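Citrate lyase subunit beta-like protein (Mycobacterium tuberculosis H37Rv, PDB 6CHU) is a magnesium-dependent lyase of the HpcH/HpaI aldolase family, a homotrimeric TIM-barrel enzyme implicated in itaconate dissimilation and leucine catabolism. Local coordinates at residues A79-A82 against R83-A87; E49-K52 against P53-R56. All blocks are in the same frame, centred on the assembly; numbering follows the deposited sequence.

Contact 1. Residues A79-A82 against R83-A87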
ATOM      1  N   ALA A  79      15.320 -26.012 -12.125  1.00 26.55           N
ATOM      2  CA  ALA A  79      16.148 -26.631 -13.152  1.00 26.89           C
ATOM      3  C   ALA A  79      15.830 -26.055 -14.525  1.00 30.06           C
ATOM      4  O   ALA A  79      16.728 -25.921 -15.365  1.00 27.88           O
ATOM      5  CB  ALA A  79      15.963 -28.154 -13.146  1.00 32.39           C
ATOM      6  N   ASP A  80      14.565 -25.678 -14.760  1.00 30.47           N
ATOM      7  CA  ASP A  80      14.209 -25.054 -16.030  1.00 30.27           C
ATOM      8  C   ASP A  80      14.999 -23.774 -16.262  1.00 25.11           C
ATOM      9  O   ASP A  80      15.480 -23.533 -17.374  1.00 26.08           O
ATOM     10  CB  ASP A  80      12.710 -24.765 -16.094  1.00 24.86           C
ATOM     11  CG  ASP A  80      11.904 -25.968 -16.539  1.00 32.29           C
ATOM     12  OD1 ASP A  80      12.359 -26.721 -17.435  1.00 28.84           O
ATOM     13  OD2 ASP A  80      10.806 -26.155 -15.979  1.00 31.51           O
ATOM     14  N   GLN A  81      15.149 -22.942 -15.228  1.00 28.26           N
ATOM     15  CA  GLN A  81      15.898 -21.704 -15.425  1.00 28.33           C
ATOM     16  C   GLN A  81      17.339 -21.993 -15.826  1.00 23.33           C
ATOM     17  O   GLN A  81      17.904 -21.303 -16.686  1.00 23.73           O
ATOM     18  CB  GLN A  81      15.867 -20.826 -14.173  1.00 23.07           C
ATOM     19  CG  GLN A  81      16.269 -19.387 -14.512  1.00 23.88           C
ATOM     20  CD  GLN A  81      16.739 -18.598 -13.313  1.00 25.09           C
ATOM     21  OE1 GLN A  81      17.866 -18.768 -12.857  1.00 26.65           O
ATOM     22  NE2 GLN A  81      15.871 -17.727 -12.790  1.00 22.50           N
ATOM     23  N   ALA A  82      17.947 -23.021 -15.227  1.00 24.03           N
ATOM     24  CA  ALA A  82      19.309 -23.380 -15.605  1.00 26.71           C
ATOM     25  C   ALA A  82      19.378 -23.775 -17.072  1.00 28.36           C
ATOM     26  O   ALA A  82      20.294 -23.361 -17.796  1.00 25.83           O
ATOM     27  CB  ALA A  82      19.823 -24.514 -14.714  1.00 31.35           C
ATOM     28  N   ARG A  83      18.404 -24.565 -17.534  1.00 27.53           N
ATOM     29  CA  ARG A  83      18.344 -24.928 -18.946  1.00 29.06           C
ATOM     30  C   ARG A  83      18.114 -23.702 -19.823  1.00 27.12           C
ATOM     31  O   ARG A  83      18.716 -23.586 -20.898  1.00 25.86           O
ATOM     32  CB  ARG A  83      17.243 -25.965 -19.175  1.00 29.65           C
ATOM     33  CG  ARG A  83      17.375 -27.241 -18.341  1.00 30.26           C
ATOM     34  CD  ARG A  83      18.588 -28.075 -18.728  1.00 43.29           C
ATOM     35  NE  ARG A  83      19.830 -27.617 -18.107  1.00 50.40           N
ATOM     36  CZ  ARG A  83      20.168 -27.846 -16.839  1.00 47.98           C
ATOM     37  NH1 ARG A  83      19.348 -28.518 -16.042  1.00 44.36           N
ATOM     38  NH2 ARG A  83      21.326 -27.396 -16.367  1.00 41.09           N
ATOM     39  N   ASP A  84      17.255 -22.777 -19.372  1.00 27.02           N
ATOM     40  CA  ASP A  84      16.985 -21.548 -20.123  1.00 24.22           C
ATOM     41  C   ASP A  84      18.256 -20.740 -20.344  1.00 26.50           C
ATOM     42  O   ASP A  84      18.512 -20.245 -21.447  1.00 24.47           O
ATOM     43  CB  ASP A  84      15.970 -20.673 -19.385  1.00 22.66           C
ATOM     44  CG  ASP A  84      14.628 -21.337 -19.210  1.00 27.16           C
ATOM     45  OD1 ASP A  84      14.310 -22.287 -19.959  1.00 26.16           O
ATOM     46  OD2 ASP A  84      13.898 -20.892 -18.309  1.00 24.61           O
ATOM     47  N   LEU A  85      19.037 -20.544 -19.282  1.00 22.67           N
ATOM     48  CA  LEU A  85      20.239 -19.726 -19.415  1.00 23.48           C
ATOM     49  C   LEU A  85      21.256 -20.383 -20.333  1.00 26.24           C
ATOM     50  O   LEU A  85      21.962 -19.691 -21.087  1.00 27.31           O
ATOM     51  CB  LEU A  85      20.837 -19.453 -18.035  1.00 21.67           C
ATOM     52  CG  LEU A  85      19.952 -18.644 -17.081  1.00 25.96           C
ATOM     53  CD1 LEU A  85      20.719 -18.335 -15.800  1.00 27.85           C
ATOM     54  CD2 LEU A  85      19.453 -17.355 -17.723  1.00 27.50           C
ATOM     55  N   GLU A  86      21.333 -21.714 -20.312  1.00 23.64           N
ATOM     56  CA  GLU A  86      22.198 -22.397 -21.263  1.00 25.61           C
ATOM     57  C   GLU A  86      21.747 -22.141 -22.695  1.00 28.74           C
ATOM     58  O   GLU A  86      22.571 -21.857 -23.572  1.00 30.60           O
ATOM     59  CB  GLU A  86      22.228 -23.890 -20.964  1.00 29.50           C
ATOM     60  CG  GLU A  86      22.951 -24.214 -19.678  1.00 35.06           C
ATOM     61  CD  GLU A  86      22.627 -25.602 -19.159  1.00 46.86           C
ATOM     62  OE1 GLU A  86      21.871 -26.339 -19.830  1.00 48.01           O
ATOM     63  OE2 GLU A  86      23.123 -25.949 -18.069  1.00 47.84           O
ATOM     64  N   ALA A  87      20.439 -22.220 -22.949  1.00 30.50           N
ATOM     65  CA  ALA A  87      19.941 -21.974 -24.298  1.00 30.05           C
ATOM     66  C   ALA A  87      20.190 -20.534 -24.726  1.00 28.08           C
ATOM     67  O   ALA A  87      20.530 -20.273 -25.889  1.00 30.79           O
ATOM     68  CB  ALA A  87      18.452 -22.310 -24.381  1.00 27.47           C
TER

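Contact 2. Residues E49-K52 against P53-R56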
ATOM      1  N   GLU A  49       5.296 -27.774 -19.789  1.00 38.04           N
ATOM      2  CA  GLU A  49       6.522 -28.387 -19.282  1.00 41.19           C
ATOM      3  C   GLU A  49       7.187 -29.286 -20.324  1.00 41.16           C
ATOM      4  O   GLU A  49       8.400 -29.208 -20.543  1.00 42.97           O
ATOM      5  CB  GLU A  49       6.204 -29.180 -18.014  1.00 47.64           C
ATOM      6  CG  GLU A  49       7.418 -29.510 -17.175  1.00 56.79           C
ATOM      7  CD  GLU A  49       8.132 -28.262 -16.690  1.00 67.44           C
ATOM      8  OE1 GLU A  49       7.445 -27.292 -16.290  1.00 70.40           O
ATOM      9  OE2 GLU A  49       9.381 -28.249 -16.721  1.00 60.63           O
ATOM     10  N   ALA A  50       6.403 -30.142 -20.988  1.00 40.84           N
ATOM     11  CA  ALA A  50       6.980 -31.082 -21.945  1.00 36.12           C
ATOM     12  C   ALA A  50       7.486 -30.399 -23.210  1.00 36.08           C
ATOM     13  O   ALA A  50       8.252 -31.011 -23.965  1.00 37.70           O
ATOM     14  CB  ALA A  50       5.958 -32.156 -22.325  1.00 37.91           C
ATOM     15  N   GLN A  51       7.067 -29.165 -23.463  1.00 33.21           N
ATOM     16  CA  GLN A  51       7.438 -28.433 -24.666  1.00 38.82           C
ATOM     17  C   GLN A  51       8.573 -27.441 -24.443  1.00 35.83           C
ATOM     18  O   GLN A  51       9.006 -26.794 -25.401  1.00 31.85           O
ATOM     19  CB  GLN A  51       6.216 -27.697 -25.228  1.00 35.85           C
ATOM     20  CG  GLN A  51       5.135 -28.628 -25.742  1.00 40.64           C
ATOM     21  CD  GLN A  51       5.698 -29.701 -26.638  1.00 51.58           C
ATOM     22  OE1 GLN A  51       5.579 -30.894 -26.350  1.00 58.00           O
ATOM     23  NE2 GLN A  51       6.323 -29.285 -27.735  1.00 53.19           N
ATOM     24  N   LYS A  52       9.063 -27.300 -23.216  1.00 36.02           N
ATOM     25  CA  LYS A  52      10.101 -26.311 -22.943  1.00 32.94           C
ATOM     26  C   LYS A  52      11.423 -26.632 -23.649  1.00 34.90           C
ATOM     27  O   LYS A  52      12.087 -25.704 -24.140  1.00 34.39           O
ATOM     28  CB  LYS A  52      10.314 -26.162 -21.431  1.00 31.34           C
ATOM     29  CG  LYS A  52       9.114 -25.568 -20.687  1.00 31.86           C
ATOM     30  CD  LYS A  52       9.432 -25.346 -19.216  1.00 28.97           C
ATOM     31  CE  LYS A  52       8.216 -24.869 -18.425  1.00 29.84           C
ATOM     32  NZ  LYS A  52       7.620 -23.644 -18.995  1.00 28.20           N
ATOM     33  N   PRO A  53      11.865 -27.897 -23.715  1.00 37.60           N
ATOM     34  CA  PRO A  53      13.060 -28.179 -24.532  1.00 35.75           C
ATOM     35  C   PRO A  53      12.902 -27.766 -25.987  1.00 37.78           C
ATOM     36  O   PRO A  53      13.836 -27.202 -26.571  1.00 36.53           O
ATOM     37  CB  PRO A  53      13.228 -29.696 -24.377  1.00 39.66           C
ATOM     38  CG  PRO A  53      12.691 -29.970 -23.031  1.00 36.75           C
ATOM     39  CD  PRO A  53      11.503 -29.066 -22.891  1.00 33.66           C
ATOM     40  N   ALA A  54      11.739 -28.025 -26.592  1.00 36.15           N
ATOM     41  CA  ALA A  54      11.523 -27.576 -27.965  1.00 38.45           C
ATOM     42  C   ALA A  54      11.489 -26.053 -28.057  1.00 37.12           C
ATOM     43  O   ALA A  54      11.908 -25.485 -29.072  1.00 33.72           O
ATOM     44  CB  ALA A  54      10.233 -28.180 -28.521  1.00 41.42           C
ATOM     45  N   ALA A  55      11.001 -25.378 -27.012  1.00 31.39           N
ATOM     46  CA  ALA A  55      10.977 -23.918 -27.022  1.00 30.51           C
ATOM     47  C   ALA A  55      12.391 -23.348 -26.975  1.00 32.29           C
ATOM     48  O   ALA A  55      12.675 -22.328 -27.612  1.00 34.35           O
ATOM     49  CB  ALA A  55      10.149 -23.394 -25.849  1.00 28.76           C
ATOM     50  N   ARG A  56      13.289 -24.001 -26.233  1.00 34.62           N
ATOM     51  CA  ARG A  56      14.674 -23.543 -26.163  1.00 30.47           C
ATOM     52  C   ARG A  56      15.379 -23.685 -27.507  1.00 28.22           C
ATOM     53  O   ARG A  56      16.182 -22.824 -27.884  1.00 33.65           O
ATOM     54  CB  ARG A  56      15.424 -24.312 -25.074  1.00 28.48           C
ATOM     55  CG  ARG A  56      14.847 -24.038 -23.697  1.00 28.34           C
ATOM     56  CD  ARG A  56      15.556 -24.768 -22.563  1.00 29.28           C
ATOM     57  NE  ARG A  56      14.824 -24.520 -21.326  1.00 28.66           N
ATOM     58  CZ  ARG A  56      14.148 -25.438 -20.643  1.00 29.89           C
ATOM     59  NH1 ARG A  56      14.142 -26.706 -21.038  1.00 30.98           N
ATOM     60  NH2 ARG A  56      13.490 -25.080 -19.545  1.00 29.37           N
TER
HETATM   61  O   HOH W   1       9.872 -30.289 -25.988  1.00 37.63           O

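Contact 1. Residues A79-A82 against R83-A87
The guanidinium of Arg83 is folded back over its own helix, 79-89, with the methyl of Ala82 under one face: Ala82 CB lies 3.6 Å from Arg83 NH2, displaced toward the rim of the plane, and the carbonyl oxygen of Ala79 is on that face too. At the edge, in plane, comes the carboxylate of Glu86. Arg83 grips it side-on, NE to Glu86 OE1 at 3.0 Å and NH2 to Glu86 OE2 at 2.9 Å. The second bond is almost straight, 179° at the hydrogen, yet both oxygens are met from above the carboxylate plane. Bends at chi2 (-67°) and chi3 (82°) turn the arginine back to make this grip. On the side facing helix 52-61, Asp80 O accepts Asp84 N at 2.8 Å; the Asp84 carboxylate lies close beside the same oxygen without bonding to it, and its own partners are Arg56 and Asn74. Gln81 and Leu85 run side by side, with Gln81 NE2 bonded to the carbonyl of Asn74. The helix thus pairs its charges internally on the exposed side, while the buried Asp84 and the partly exposed Asp80 both form salt bridges with Arg56 of helix 52-61, which probably keeps Asp84 ionised.

Contact 2. Residues E49-K52 against P53-R56
Backbone bonds start the helix here: Gln51 O accepts Ala55 N at 2.9 Å, and Lys52 O accepts Arg56 N at 3.0 Å. Proline at 53 has no amide hydrogen to give, a loss that costs little in the first turn of a helix. A water completes the turn, donating to Ala50 O at 2.7 Å and accepting from Ala54 N at 3.0 Å, so the Ala54 amide is linked back to the preceding 3-10 turn. In van der Waals packing along the helix, the side chains of Lys52 and Arg56 cross obliquely. Lys52 C lies over one face of the guanidinium, 3.8 Å from Arg56 NH1, and the side chains meet where Arg56 NH2 comes 3.8 Å from Lys52 CB. The arginine is extended from CG to NE (chi2 -180°), which carries the guanidinium out to the two aspartates of helix 79-89. As for charge, the two cationic ends part: Lys52 NZ is held by the carbonyls of Leu43 and Val47, and lies 6.1 Å from Arg56 NH2. The aliphatic part of Lys52 therefore meets the guanidinium of Arg56, while the ammonium is kept away from it, spent on the loop after strand 38-42.

Contact 1 and contact 2 occupy neighbouring outer helices, 79-89 and 52-61, of the eight-stranded TIM barrel, about 11 Å apart between centres. Both are partly buried, exposed where they turn from the barrel and covered where the helices meet. Both lie at helix starts: contact 1 is helical throughout, with four i to i+4 backbone bonds across it and an internal salt bridge on its exposed side, whereas contact 2 passes from a 3-10 turn into its helix, with water and proline shaping the first turn. Across the interface Asp80 and Asp84 face Arg56, and Arg83 CB packs 3.5 Å from Arg56 CZ. Asp80 OD2 and Glu49 OE2 approach to 2.6 Å, consistent with a proton shared between the two acids.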